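Local atomic coordinates of peptide chain release factor subunit 1 (Aeropyrum pernix, PDB entry 3AGK), a protein that probably directs the termination of translation on the ribosome in response to the stop codons UAA, UAG and UGA. Residues A[35-40]-A[46-51]; A[79-84]-A[93-98]; A[143-148]-A[264-269]; A[152-157]-A[163-168]. All blocks are in the same frame, centred on the assembly; numbering follows the deposited sequence.

Contact 1 (A[35-40]-A[46-51])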
loop_
_atom_site.group_PDB
_atom_site.type_symbol
_atom_site.label_atom_id
_atom_site.label_comp_id
_atom_site.label_asym_id
_atom_site.label_seq_id
_atom_site.Cartn_x
_atom_site.Cartn_y
_atom_site.Cartn_z
ATOM N N LEU A 35 -12.614 -13.332 13.973
ATOM C CA LEU A 35 -12.954 -12.197 14.827
ATOM C C LEU A 35 -11.918 -11.077 14.809
ATOM O O LEU A 35 -10.719 -11.319 14.939
ATOM C CB LEU A 35 -13.153 -12.684 16.264
ATOM C CG LEU A 35 -13.349 -11.659 17.381
ATOM C CD1 LEU A 35 -14.248 -10.541 16.906
ATOM C CD2 LEU A 35 -13.967 -12.331 18.603
ATOM N N SER A 36 -12.399 -9.849 14.652
ATOM C CA SER A 36 -11.556 -8.667 14.758
ATOM C C SER A 36 -12.141 -7.747 15.837
ATOM O O SER A 36 -13.328 -7.432 15.801
ATOM C CB SER A 36 -11.494 -7.937 13.409
ATOM O OG SER A 36 -10.989 -8.781 12.386
ATOM N N LEU A 37 -11.322 -7.315 16.792
ATOM C CA LEU A 37 -11.823 -6.517 17.912
ATOM C C LEU A 37 -10.849 -5.421 18.380
ATOM O O LEU A 37 -9.747 -5.713 18.839
ATOM C CB LEU A 37 -12.169 -7.442 19.075
ATOM C CG LEU A 37 -12.503 -6.792 20.409
ATOM C CD1 LEU A 37 -13.863 -6.117 20.315
ATOM C CD2 LEU A 37 -12.515 -7.843 21.483
ATOM N N TYR A 38 -11.271 -4.163 18.269
ATOM C CA TYR A 38 -10.444 -3.016 18.643
ATOM C C TYR A 38 -11.076 -2.268 19.812
ATOM O O TYR A 38 -12.241 -1.878 19.749
ATOM C CB TYR A 38 -10.350 -2.030 17.482
ATOM C CG TYR A 38 -9.584 -2.476 16.255
ATOM C CD1 TYR A 38 -10.091 -3.446 15.395
ATOM C CD2 TYR A 38 -8.381 -1.869 15.917
ATOM C CE1 TYR A 38 -9.386 -3.828 14.249
ATOM C CE2 TYR A 38 -7.676 -2.238 14.783
ATOM C CZ TYR A 38 -8.175 -3.216 13.950
ATOM O OH TYR A 38 -7.456 -3.564 12.823
ATOM N N ILE A 39 -10.313 -2.038 20.870
ATOM C CA ILE A 39 -10.849 -1.400 22.067
ATOM C C ILE A 39 -10.091 -0.134 22.455
ATOM O O ILE A 39 -8.930 -0.196 22.842
ATOM C CB ILE A 39 -10.808 -2.360 23.255
ATOM C CG1 ILE A 39 -11.475 -3.699 22.884
ATOM C CG2 ILE A 39 -11.432 -1.698 24.492
ATOM C CD1 ILE A 39 -11.233 -4.807 23.913
ATOM N N PRO A 40 -10.749 1.025 22.352
ATOM C CA PRO A 40 -10.085 2.289 22.694
ATOM C C PRO A 40 -9.774 2.384 24.183
ATOM O O PRO A 40 -10.367 1.673 24.990
ATOM C CB PRO A 40 -11.132 3.344 22.319
ATOM C CG PRO A 40 -12.024 2.664 21.335
ATOM C CD PRO A 40 -12.091 1.240 21.787
ATOM N N SER A 46 -15.479 -4.040 30.902
ATOM C CA SER A 46 -16.738 -4.644 31.307
ATOM C C SER A 46 -17.824 -4.380 30.246
ATOM O O SER A 46 -18.709 -5.213 30.037
ATOM C CB SER A 46 -17.170 -4.125 32.670
ATOM O OG SER A 46 -17.479 -2.750 32.593
ATOM N N ASP A 47 -17.729 -3.225 29.580
ATOM C CA ASP A 47 -18.604 -2.865 28.451
ATOM C C ASP A 47 -18.391 -3.818 27.278
ATOM O O ASP A 47 -19.349 -4.343 26.688
ATOM C CB ASP A 47 -18.317 -1.438 27.976
ATOM C CG ASP A 47 -18.815 -0.380 28.950
ATOM O OD1 ASP A 47 -19.373 -0.747 30.008
ATOM O OD2 ASP A 47 -18.647 0.823 28.649
ATOM N N VAL A 48 -17.120 -4.040 26.947
ATOM C CA VAL A 48 -16.763 -4.941 25.861
ATOM C C VAL A 48 -17.234 -6.356 26.184
ATOM O O VAL A 48 -17.779 -7.053 25.330
ATOM C CB VAL A 48 -15.244 -4.940 25.614
ATOM C CG1 VAL A 48 -14.911 -5.755 24.370
ATOM C CG2 VAL A 48 -14.726 -3.490 25.486
ATOM N N MET A 49 -17.023 -6.759 27.433
ATOM C CA MET A 49 -17.418 -8.068 27.935
ATOM C C MET A 49 -18.924 -8.334 27.748
ATOM O O MET A 49 -19.325 -9.402 27.283
ATOM C CB MET A 49 -17.027 -8.145 29.415
ATOM C CG MET A 49 -16.510 -9.486 29.889
ATOM S SD MET A 49 -15.203 -10.247 28.897
ATOM C CE MET A 49 -15.675 -11.943 29.200
ATOM N N THR A 50 -19.750 -7.353 28.115
ATOM C CA THR A 50 -21.193 -7.404 27.879
ATOM C C THR A 50 -21.518 -7.525 26.384
ATOM O O THR A 50 -22.345 -8.348 25.984
ATOM C CB THR A 50 -21.898 -6.166 28.466
ATOM O OG1 THR A 50 -21.756 -6.176 29.886
ATOM C CG2 THR A 50 -23.398 -6.164 28.110
ATOM N N LEU A 51 -20.848 -6.726 25.559
ATOM C CA LEU A 51 -21.036 -6.803 24.112
ATOM C C LEU A 51 -20.674 -8.190 23.540
ATOM O O LEU A 51 -21.423 -8.757 22.761
ATOM C CB LEU A 51 -20.241 -5.694 23.411
ATOM C CG LEU A 51 -20.389 -5.605 21.885
ATOM C CD1 LEU A 51 -20.126 -4.186 21.384
ATOM C CD2 LEU A 51 -19.460 -6.598 21.190
#
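Ser46 O takes two donors from Thr50, in the helical turn whose Val48 meets Ile39 on the neighbouring strand. Thr50 N reaches it at 3.1 Å and Thr50 OG1 at 3.2 Å, from opposite faces of the carbonyl plane. Val48 lies within this turn and points both its methyls at the strand. With Val48 CG1 anti to the backbone N (chi1 -173°), that branch meets Ile39 CD1 at 3.8 Å. The other branch, Val48 CG2, lies 3.9 Å from Ile39 CG2, and the two side chains meet tip to tip. Leu37 comes in beside them, its CD1 4.2 Å from Val48 CG1. Both segments belong to eRF1 domain 1, where helix 45-58 packs on an antiparallel sheet. Leu37 and Ile39 face this helix, whereas Ser36 and Tyr38 turn to the other face and bond to the backbone of Ile129. An alanine in place of Ile39 lacks CG1, CG2 and CD1, which is likely to take from Val48 CG2 its strand partner, leave Val48 CG1 with Leu37 CD1, and open a gap between sheet and helix. Leu82 of helix 65-82 touches both Ile39 and Val48. Away from the strand, Asp47 forms a salt bridge with Arg43.

Contact 2 (A[79-84]-A[93-98])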
loop_
_atom_site.group_PDB
_atom_site.type_symbol
_atom_site.label_atom_id
_atom_site.label_comp_id
_atom_site.label_asym_id
_atom_site.label_seq_id
_atom_site.Cartn_x
_atom_site.Cartn_y
_atom_site.Cartn_z
ATOM N N MET A 79 -13.004 -13.444 25.143
ATOM C CA MET A 79 -13.432 -13.223 26.531
ATOM C C MET A 79 -12.395 -13.701 27.540
ATOM O O MET A 79 -12.140 -13.013 28.525
ATOM C CB MET A 79 -14.772 -13.885 26.840
ATOM C CG MET A 79 -15.964 -13.238 26.114
ATOM S SD MET A 79 -17.571 -13.991 26.504
ATOM C CE MET A 79 -18.088 -14.494 24.871
ATOM N N ASP A 80 -11.837 -14.887 27.300
ATOM C CA ASP A 80 -10.752 -15.424 28.125
ATOM C C ASP A 80 -9.623 -14.421 28.228
ATOM O O ASP A 80 -9.120 -14.128 29.310
ATOM C CB ASP A 80 -10.185 -16.696 27.493
ATOM C CG ASP A 80 -11.016 -17.914 27.796
ATOM O OD1 ASP A 80 -11.751 -17.885 28.806
ATOM O OD2 ASP A 80 -10.931 -18.898 27.019
ATOM N N ARG A 81 -9.218 -13.920 27.067
ATOM C CA ARG A 81 -8.125 -12.977 26.958
ATOM C C ARG A 81 -8.410 -11.719 27.785
ATOM O O ARG A 81 -7.534 -11.213 28.494
ATOM C CB ARG A 81 -7.925 -12.635 25.478
ATOM C CG ARG A 81 -6.527 -12.877 24.907
ATOM C CD ARG A 81 -5.899 -14.172 25.380
ATOM N NE ARG A 81 -6.746 -15.332 25.119
ATOM C CZ ARG A 81 -6.452 -16.304 24.261
ATOM N NH1 ARG A 81 -5.321 -16.270 23.569
ATOM N NH2 ARG A 81 -7.289 -17.314 24.105
ATOM N N LEU A 82 -9.641 -11.216 27.706
ATOM C CA LEU A 82 -9.976 -9.951 28.360
ATOM C C LEU A 82 -10.075 -10.109 29.868
ATOM O O LEU A 82 -9.801 -9.182 30.624
ATOM C CB LEU A 82 -11.292 -9.370 27.821
ATOM C CG LEU A 82 -11.344 -8.906 26.367
ATOM C CD1 LEU A 82 -12.697 -8.282 26.065
ATOM C CD2 LEU A 82 -10.233 -7.925 26.074
ATOM N N GLN A 83 -10.486 -11.286 30.313
ATOM C CA GLN A 83 -10.599 -11.497 31.741
ATOM C C GLN A 83 -9.220 -11.690 32.369
ATOM O O GLN A 83 -9.104 -11.858 33.577
ATOM C CB GLN A 83 -11.591 -12.624 32.060
ATOM C CG GLN A 83 -13.025 -12.200 31.696
ATOM C CD GLN A 83 -14.108 -13.166 32.151
ATOM O OE1 GLN A 83 -14.352 -14.199 31.514
ATOM N NE2 GLN A 83 -14.792 -12.812 33.238
ATOM N N MET A 84 -8.179 -11.623 31.539
ATOM C CA MET A 84 -6.791 -11.634 32.022
ATOM C C MET A 84 -6.332 -10.248 32.430
ATOM O O MET A 84 -5.297 -10.099 33.067
ATOM C CB MET A 84 -5.833 -12.121 30.936
ATOM C CG MET A 84 -5.555 -13.594 30.932
ATOM S SD MET A 84 -4.611 -14.039 29.460
ATOM C CE MET A 84 -4.835 -15.815 29.478
ATOM N N LEU A 93 -6.487 -1.947 23.007
ATOM C CA LEU A 93 -6.225 -3.354 22.715
ATOM C C LEU A 93 -6.742 -3.699 21.333
ATOM O O LEU A 93 -7.726 -3.115 20.876
ATOM C CB LEU A 93 -6.988 -4.231 23.696
ATOM C CG LEU A 93 -6.425 -4.685 25.026
ATOM C CD1 LEU A 93 -7.504 -5.493 25.717
ATOM C CD2 LEU A 93 -5.184 -5.527 24.795
ATOM N N VAL A 94 -6.110 -4.662 20.669
ATOM C CA VAL A 94 -6.735 -5.286 19.506
ATOM C C VAL A 94 -6.580 -6.811 19.556
ATOM O O VAL A 94 -5.520 -7.333 19.924
ATOM C CB VAL A 94 -6.241 -4.712 18.148
ATOM C CG1 VAL A 94 -5.648 -3.315 18.307
ATOM C CG2 VAL A 94 -5.255 -5.641 17.504
ATOM N N LEU A 95 -7.653 -7.514 19.207
ATOM C CA LEU A 95 -7.654 -8.973 19.174
ATOM C C LEU A 95 -8.072 -9.514 17.817
ATOM O O LEU A 95 -9.016 -9.012 17.224
ATOM C CB LEU A 95 -8.606 -9.543 20.234
ATOM C CG LEU A 95 -8.134 -9.544 21.693
ATOM C CD1 LEU A 95 -8.356 -8.173 22.327
ATOM C CD2 LEU A 95 -8.823 -10.634 22.508
ATOM N N PHE A 96 -7.375 -10.541 17.336
ATOM C CA PHE A 96 -7.847 -11.337 16.199
ATOM C C PHE A 96 -7.859 -12.817 16.613
ATOM O O PHE A 96 -6.874 -13.317 17.144
ATOM C CB PHE A 96 -6.945 -11.134 14.984
ATOM C CG PHE A 96 -6.808 -9.691 14.550
ATOM C CD1 PHE A 96 -5.727 -8.924 14.957
ATOM C CD2 PHE A 96 -7.756 -9.107 13.718
ATOM C CE1 PHE A 96 -5.601 -7.596 14.550
ATOM C CE2 PHE A 96 -7.632 -7.787 13.306
ATOM C CZ PHE A 96 -6.549 -7.033 13.728
ATOM N N CYS A 97 -8.975 -13.508 16.411
ATOM C CA CYS A 97 -9.068 -14.917 16.798
ATOM C C CYS A 97 -9.817 -15.710 15.740
ATOM O O CYS A 97 -10.695 -15.179 15.066
ATOM C CB CYS A 97 -9.771 -15.097 18.164
ATOM S SG CYS A 97 -9.112 -14.110 19.532
ATOM N N GLY A 98 -9.471 -16.988 15.609
ATOM C CA GLY A 98 -10.178 -17.882 14.707
ATOM C C GLY A 98 -9.334 -19.059 14.256
ATOM O O GLY A 98 -8.216 -19.257 14.741
#
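The last turn of helix 65-82 rides over strand 93-98, with Arg81 CA 8.8 Å from Leu95 CA. Leu82 and the first carbons of Arg81 meet Leu93 and Leu95. Leu82 uses one methyl for both partners. Its CD2 lies 3.7 Å from Leu93 CD1, where the two side chains run alongside each other, pointing opposite ways. The same Leu82 CD2 is 4.2 Å from Leu95 CD1. The other methyl of Leu95 serves Arg81: Leu95 CD2 sits 3.7 Å from Arg81 CB and 4.0 Å from Arg81 CG. Arg81 therefore takes part through the root of its side chain. Bends at chi2 (42°) and chi3 (55°) then lead the guanidinium group away from the strand. The arginine also touches Cys108 and Met110 on strand 107-111, next in the sheet. A disulfide between Cys97 and Cys108 joins these two strands covalently. Leu82 also touches Leu52 of helix 45-58. The arrangement is a helix laid on the antiparallel sheet of eRF1 domain 1. Leu93 and Leu95 face the helix, while Val94 and Phe96 point to the other face of the sheet. Past Leu82 the helix ends in a turn, with Met84 N bonded to Arg81 O at 3.1 Å. The contact between helix and strand is made by carbon atoms, so it rests on shape and on burial of leucine methyls and the first methylenes of Arg81, and the charge of Arg81 is carried off to one side.

Contact 3 (A[143-148]-A[264-269]); sequences IGIIIV and KEAVMK
Apolar packing joins Ile145 of the strand to Ala266 and Val267 of the helix. Ile145 uses two branches. Its CD1 meets Val267 CG2 at 3.5 Å, closer than usual for two methyls, and the two side chains lie roughly perpendicular. With CG1 at chi1 -49°, Ile145 CG2 is left opposite the backbone N and faces Ala266 CB at 4.1 Å. Ile145 CA and Ala266 CA, 7.8 Å apart, are the nearest across the two segments. Ile147 points the same way as Ile145 but stays farther from the helix.

Backbone hydrogen bonds hold each element. Gly144 bonds to Gly221 and Ile223 on one neighbouring strand, and Ile145 to Gly156 on the other. The strand is thus an inner one of the mixed sheet of eRF1 domain 2. Helix 259-269 lies on one face of this sheet. Helix 188-215 lies on the other, where it meets Ile146 and Val148, so the sheet is sandwiched between helices. Within the helix, Met268 N bonds to Lys264 O at 2.9 Å.

The polar side chains of Glu265 and Lys269 bond elsewhere. Glu265 OE1 accepts from Ala256 N, and Lys269 NZ bonds to Asp254 O. These bonds tie the helix to the chain just before it. The side chains that meet are all aliphatic, so between these two segments the helix is held by close fit and burial, and its polar bonds are made elsewhere.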
loop_
_atom_site.group_PDB
_atom_site.type_symbol
_atom_site.label_atom_id
_atom_site.label_comp_id
_atom_site.label_asym_id
_atom_site.label_seq_id
_atom_site.Cartn_x
_atom_site.Cartn_y
_atom_site.Cartn_z
ATOM N N ILE A 143 1.521 9.622 -3.121
ATOM C CA ILE A 143 1.232 10.583 -4.177
ATOM C C ILE A 143 0.083 10.085 -5.064
ATOM O O ILE A 143 0.115 8.951 -5.563
ATOM C CB ILE A 143 2.473 10.797 -5.061
ATOM C CG1 ILE A 143 3.651 11.267 -4.198
ATOM C CG2 ILE A 143 2.160 11.750 -6.225
ATOM C CD1 ILE A 143 3.402 12.599 -3.515
ATOM N N GLY A 144 -0.936 10.927 -5.234
ATOM C CA GLY A 144 -2.028 10.652 -6.155
ATOM C C GLY A 144 -1.640 11.175 -7.527
ATOM O O GLY A 144 -0.911 12.148 -7.650
ATOM N N ILE A 145 -2.091 10.501 -8.570
ATOM C CA ILE A 145 -1.818 10.938 -9.935
ATOM C C ILE A 145 -3.118 10.900 -10.741
ATOM O O ILE A 145 -3.851 9.897 -10.709
ATOM C CB ILE A 145 -0.774 10.044 -10.615
ATOM C CG1 ILE A 145 0.435 9.867 -9.695
ATOM C CG2 ILE A 145 -0.365 10.617 -12.002
ATOM C CD1 ILE A 145 1.042 8.508 -9.798
ATOM N N ILE A 146 -3.402 12.006 -11.426
ATOM C CA ILE A 146 -4.535 12.103 -12.345
ATOM C C ILE A 146 -3.989 12.441 -13.734
ATOM O O ILE A 146 -3.375 13.486 -13.924
ATOM C CB ILE A 146 -5.565 13.173 -11.898
ATOM C CG1 ILE A 146 -6.036 12.896 -10.469
ATOM C CG2 ILE A 146 -6.770 13.194 -12.835
ATOM C CD1 ILE A 146 -6.615 14.111 -9.742
ATOM N N ILE A 147 -4.168 11.516 -14.678
ATOM C CA ILE A 147 -3.904 11.756 -16.097
ATOM C C ILE A 147 -5.216 12.149 -16.770
ATOM O O ILE A 147 -6.207 11.420 -16.682
ATOM C CB ILE A 147 -3.314 10.506 -16.795
ATOM C CG1 ILE A 147 -2.062 10.018 -16.055
ATOM C CG2 ILE A 147 -2.972 10.811 -18.251
ATOM C CD1 ILE A 147 -1.580 8.690 -16.558
ATOM N N VAL A 148 -5.230 13.310 -17.410
ATOM C CA VAL A 148 -6.472 13.840 -17.952
ATOM C C VAL A 148 -6.366 14.094 -19.438
ATOM O O VAL A 148 -5.392 14.685 -19.913
ATOM C CB VAL A 148 -6.875 15.197 -17.334
ATOM C CG1 VAL A 148 -8.342 15.488 -17.677
ATOM C CG2 VAL A 148 -6.666 15.212 -15.843
ATOM N N LYS A 264 3.426 5.812 -14.951
ATOM C CA LYS A 264 4.879 5.700 -14.843
ATOM C C LYS A 264 5.531 6.941 -15.420
ATOM O O LYS A 264 6.390 7.552 -14.778
ATOM C CB LYS A 264 5.398 4.451 -15.564
ATOM C CG LYS A 264 6.940 4.291 -15.533
ATOM C CD LYS A 264 7.338 2.976 -16.188
ATOM C CE LYS A 264 8.787 2.645 -15.988
ATOM N NZ LYS A 264 9.054 1.224 -16.385
ATOM N N GLU A 265 5.118 7.319 -16.630
ATOM C CA GLU A 265 5.690 8.486 -17.294
ATOM C C GLU A 265 5.542 9.765 -16.457
ATOM O O GLU A 265 6.481 10.553 -16.343
ATOM C CB GLU A 265 5.109 8.696 -18.695
ATOM C CG GLU A 265 5.652 9.977 -19.347
ATOM C CD GLU A 265 5.375 10.096 -20.845
ATOM O OE1 GLU A 265 4.336 9.582 -21.324
ATOM O OE2 GLU A 265 6.212 10.730 -21.536
ATOM N N ALA A 266 4.377 9.957 -15.851
ATOM C CA ALA A 266 4.140 11.145 -15.037
ATOM C C ALA A 266 5.039 11.166 -13.800
ATOM O O ALA A 266 5.572 12.210 -13.410
ATOM C CB ALA A 266 2.702 11.216 -14.628
ATOM N N VAL A 267 5.182 10.007 -13.172
ATOM C CA VAL A 267 6.038 9.887 -12.005
ATOM C C VAL A 267 7.518 10.122 -12.362
ATOM O O VAL A 267 8.228 10.849 -11.669
ATOM C CB VAL A 267 5.811 8.524 -11.287
ATOM C CG1 VAL A 267 6.814 8.327 -10.157
ATOM C CG2 VAL A 267 4.368 8.454 -10.749
ATOM N N MET A 268 7.981 9.521 -13.450
ATOM C CA MET A 268 9.353 9.755 -13.860
ATOM C C MET A 268 9.596 11.227 -14.183
ATOM O O MET A 268 10.694 11.721 -13.994
ATOM C CB MET A 268 9.754 8.875 -15.050
ATOM C CG MET A 268 9.645 7.376 -14.777
ATOM S SD MET A 268 10.618 6.814 -13.346
ATOM C CE MET A 268 12.313 7.201 -13.848
ATOM N N LYS A 269 8.584 11.931 -14.679
ATOM C CA LYS A 269 8.817 13.296 -15.151
ATOM C C LYS A 269 8.552 14.334 -14.089
ATOM O O LYS A 269 8.932 15.490 -14.250
ATOM C CB LYS A 269 7.994 13.596 -16.400
ATOM C CG LYS A 269 8.537 12.925 -17.628
ATOM C CD LYS A 269 7.670 13.169 -18.839
ATOM C CE LYS A 269 7.830 14.575 -19.379
ATOM N NZ LYS A 269 7.432 14.611 -20.823
#

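Contact 4 (A[152-157]-A[163-168]); sequences QATIGL and LEVLKE
A beta hairpin of eRF1 domain 2, carrying a classic beta bulge, pairs strand 152-159 with strand 162-170. At the bulge Leu166 and Lys167 both face Ile155. Ile155 O accepts from both: Leu166 N at 2.7 Å and Lys167 N at 3.2 Å. Ile155 N returns a nearly straight bond to Lys167 O (2.7 Å, 177°). Beyond the bulge the register has shifted by one, and Leu157 and Glu164 form the next hydrogen-bonded pair. Leu157 N donates to Glu164 O at 2.9 Å and Glu164 N to Leu157 O. Gly156 lies between these pairs, with its CA 3.1 Å from Glu164 O, so a side chain there would be tight against that oxygen.

The bulge also turns the side chain of Leu166. Leu166 has near-helical backbone angles (psi -38°), and its CD1 packs on Leu157 CB at 3.8 Å. Ile155, Leu157, Glu164 and Lys167 share one face of the hairpin, where Ile155 and Lys167 touch Glu205 of helix 188-215. Thr154, Val165 and Glu168 share the other, with Leu260 and Leu263 of helix 259-269 packed against Val165. Thr154 OG1 is bonded to Gln258 OE1 and Gly259 N, and Glu168 merely runs alongside. Glu164 CG is tucked over its own backbone (chi1 63°), and the side chain extends beside Leu157 to bring Glu164 OE2 within 3.8 Å of Leu157 CD2.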
loop_
_atom_site.group_PDB
_atom_site.type_symbol
_atom_site.label_atom_id
_atom_site.label_comp_id
_atom_site.label_asym_id
_atom_site.label_seq_id
_atom_site.Cartn_x
_atom_site.Cartn_y
_atom_site.Cartn_z
ATOM N N GLN A 152 -10.852 11.031 -21.750
ATOM C CA GLN A 152 -10.268 9.846 -21.116
ATOM C C GLN A 152 -9.357 10.222 -19.941
ATOM O O GLN A 152 -8.691 11.252 -19.969
ATOM C CB GLN A 152 -9.479 9.069 -22.159
ATOM C CG GLN A 152 -8.970 7.723 -21.727
ATOM C CD GLN A 152 -8.163 7.060 -22.832
ATOM O OE1 GLN A 152 -7.658 5.956 -22.666
ATOM N NE2 GLN A 152 -8.031 7.743 -23.966
ATOM N N ALA A 153 -9.335 9.387 -18.907
ATOM C CA ALA A 153 -8.581 9.706 -17.704
ATOM C C ALA A 153 -8.090 8.459 -16.975
ATOM O O ALA A 153 -8.672 7.395 -17.107
ATOM C CB ALA A 153 -9.411 10.568 -16.768
ATOM N N THR A 154 -7.002 8.608 -16.218
ATOM C CA THR A 154 -6.488 7.556 -15.348
ATOM C C THR A 154 -6.231 8.141 -13.960
ATOM O O THR A 154 -5.615 9.206 -13.826
ATOM C CB THR A 154 -5.155 6.965 -15.897
ATOM O OG1 THR A 154 -5.372 6.417 -17.202
ATOM C CG2 THR A 154 -4.584 5.867 -14.957
ATOM N N ILE A 155 -6.706 7.456 -12.927
ATOM C CA ILE A 155 -6.378 7.831 -11.560
ATOM C C ILE A 155 -5.459 6.753 -10.951
ATOM O O ILE A 155 -5.766 5.559 -11.005
ATOM C CB ILE A 155 -7.648 8.074 -10.727
ATOM C CG1 ILE A 155 -8.513 9.110 -11.444
ATOM C CG2 ILE A 155 -7.299 8.548 -9.297
ATOM C CD1 ILE A 155 -9.906 9.213 -10.917
ATOM N N GLY A 156 -4.307 7.175 -10.423
ATOM C CA GLY A 156 -3.334 6.234 -9.896
ATOM C C GLY A 156 -2.846 6.616 -8.512
ATOM O O GLY A 156 -3.173 7.687 -7.996
ATOM N N LEU A 157 -2.047 5.740 -7.919
ATOM C CA LEU A 157 -1.551 5.955 -6.577
ATOM C C LEU A 157 -0.120 5.442 -6.448
ATOM O O LEU A 157 0.172 4.304 -6.817
ATOM C CB LEU A 157 -2.453 5.241 -5.575
ATOM C CG LEU A 157 -2.092 5.530 -4.117
ATOM C CD1 LEU A 157 -2.256 7.011 -3.797
ATOM C CD2 LEU A 157 -2.939 4.675 -3.199
ATOM N N LEU A 163 3.416 1.472 -7.692
ATOM C CA LEU A 163 2.539 2.300 -8.515
ATOM C C LEU A 163 1.384 1.470 -9.057
ATOM O O LEU A 163 1.599 0.413 -9.652
ATOM C CB LEU A 163 3.311 2.871 -9.687
ATOM C CG LEU A 163 2.571 3.776 -10.655
ATOM C CD1 LEU A 163 2.113 5.075 -9.969
ATOM C CD2 LEU A 163 3.529 4.075 -11.788
ATOM N N GLU A 164 0.164 1.960 -8.863
ATOM C CA GLU A 164 -1.026 1.228 -9.265
ATOM C C GLU A 164 -2.096 2.133 -9.877
ATOM O O GLU A 164 -2.206 3.336 -9.553
ATOM C CB GLU A 164 -1.611 0.468 -8.072
ATOM C CG GLU A 164 -2.078 1.370 -6.933
ATOM C CD GLU A 164 -2.703 0.591 -5.779
ATOM O OE1 GLU A 164 -3.129 -0.564 -5.991
ATOM O OE2 GLU A 164 -2.778 1.134 -4.657
ATOM N N VAL A 165 -2.871 1.537 -10.778
ATOM C CA VAL A 165 -4.025 2.185 -11.373
ATOM C C VAL A 165 -5.195 1.988 -10.418
ATOM O O VAL A 165 -5.472 0.863 -10.025
ATOM C CB VAL A 165 -4.367 1.548 -12.728
ATOM C CG1 VAL A 165 -5.762 1.981 -13.186
ATOM C CG2 VAL A 165 -3.331 1.919 -13.767
ATOM N N LEU A 166 -5.854 3.075 -10.018
ATOM C CA LEU A 166 -7.029 2.986 -9.145
ATOM C C LEU A 166 -8.303 2.935 -9.971
ATOM O O LEU A 166 -9.232 2.217 -9.634
ATOM C CB LEU A 166 -7.106 4.162 -8.164
ATOM C CG LEU A 166 -6.006 4.206 -7.106
ATOM C CD1 LEU A 166 -6.238 5.329 -6.108
ATOM C CD2 LEU A 166 -5.891 2.850 -6.390
ATOM N N LYS A 167 -8.326 3.699 -11.060
ATOM C CA LYS A 167 -9.505 3.832 -11.893
ATOM C C LYS A 167 -9.113 4.402 -13.251
ATOM O O LYS A 167 -8.239 5.281 -13.346
ATOM C CB LYS A 167 -10.509 4.775 -11.225
ATOM C CG LYS A 167 -11.844 4.877 -11.948
ATOM C CD LYS A 167 -12.767 3.749 -11.539
ATOM C CE LYS A 167 -13.989 3.689 -12.436
ATOM N NZ LYS A 167 -15.102 2.942 -11.789
ATOM N N GLU A 168 -9.756 3.885 -14.293
ATOM C CA GLU A 168 -9.703 4.465 -15.629
ATOM C C GLU A 168 -11.121 4.889 -16.047
ATOM O O GLU A 168 -12.098 4.239 -15.678
ATOM C CB GLU A 168 -9.094 3.473 -16.629
ATOM C CG GLU A 168 -7.626 3.124 -16.300
ATOM C CD GLU A 168 -6.877 2.479 -17.452
ATOM O OE1 GLU A 168 -6.547 3.190 -18.430
ATOM O OE2 GLU A 168 -6.606 1.261 -17.372
#

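In the fold
The four contacts fall into two pairs. Contacts 1 and 2 lie in domain 1 with centres about 9 Å apart. Their strands are neighbours in one sheet, joined where Leu37 O meets Leu95 N and Ile39 N meets Leu93 O. Contacts 3 and 4 lie in domain 2, also about 9 Å apart between centres, and contact 4 is nested in the loop closed by contact 3. The pairs are well separated: the centres of contacts 1 and 3 are about 43 Å apart. In this family domain 1 reads the stop codon and domain 2 carries the GGQ motif. That motif falls in the unmodelled stretch 175-186, which follows the hairpin of contact 4.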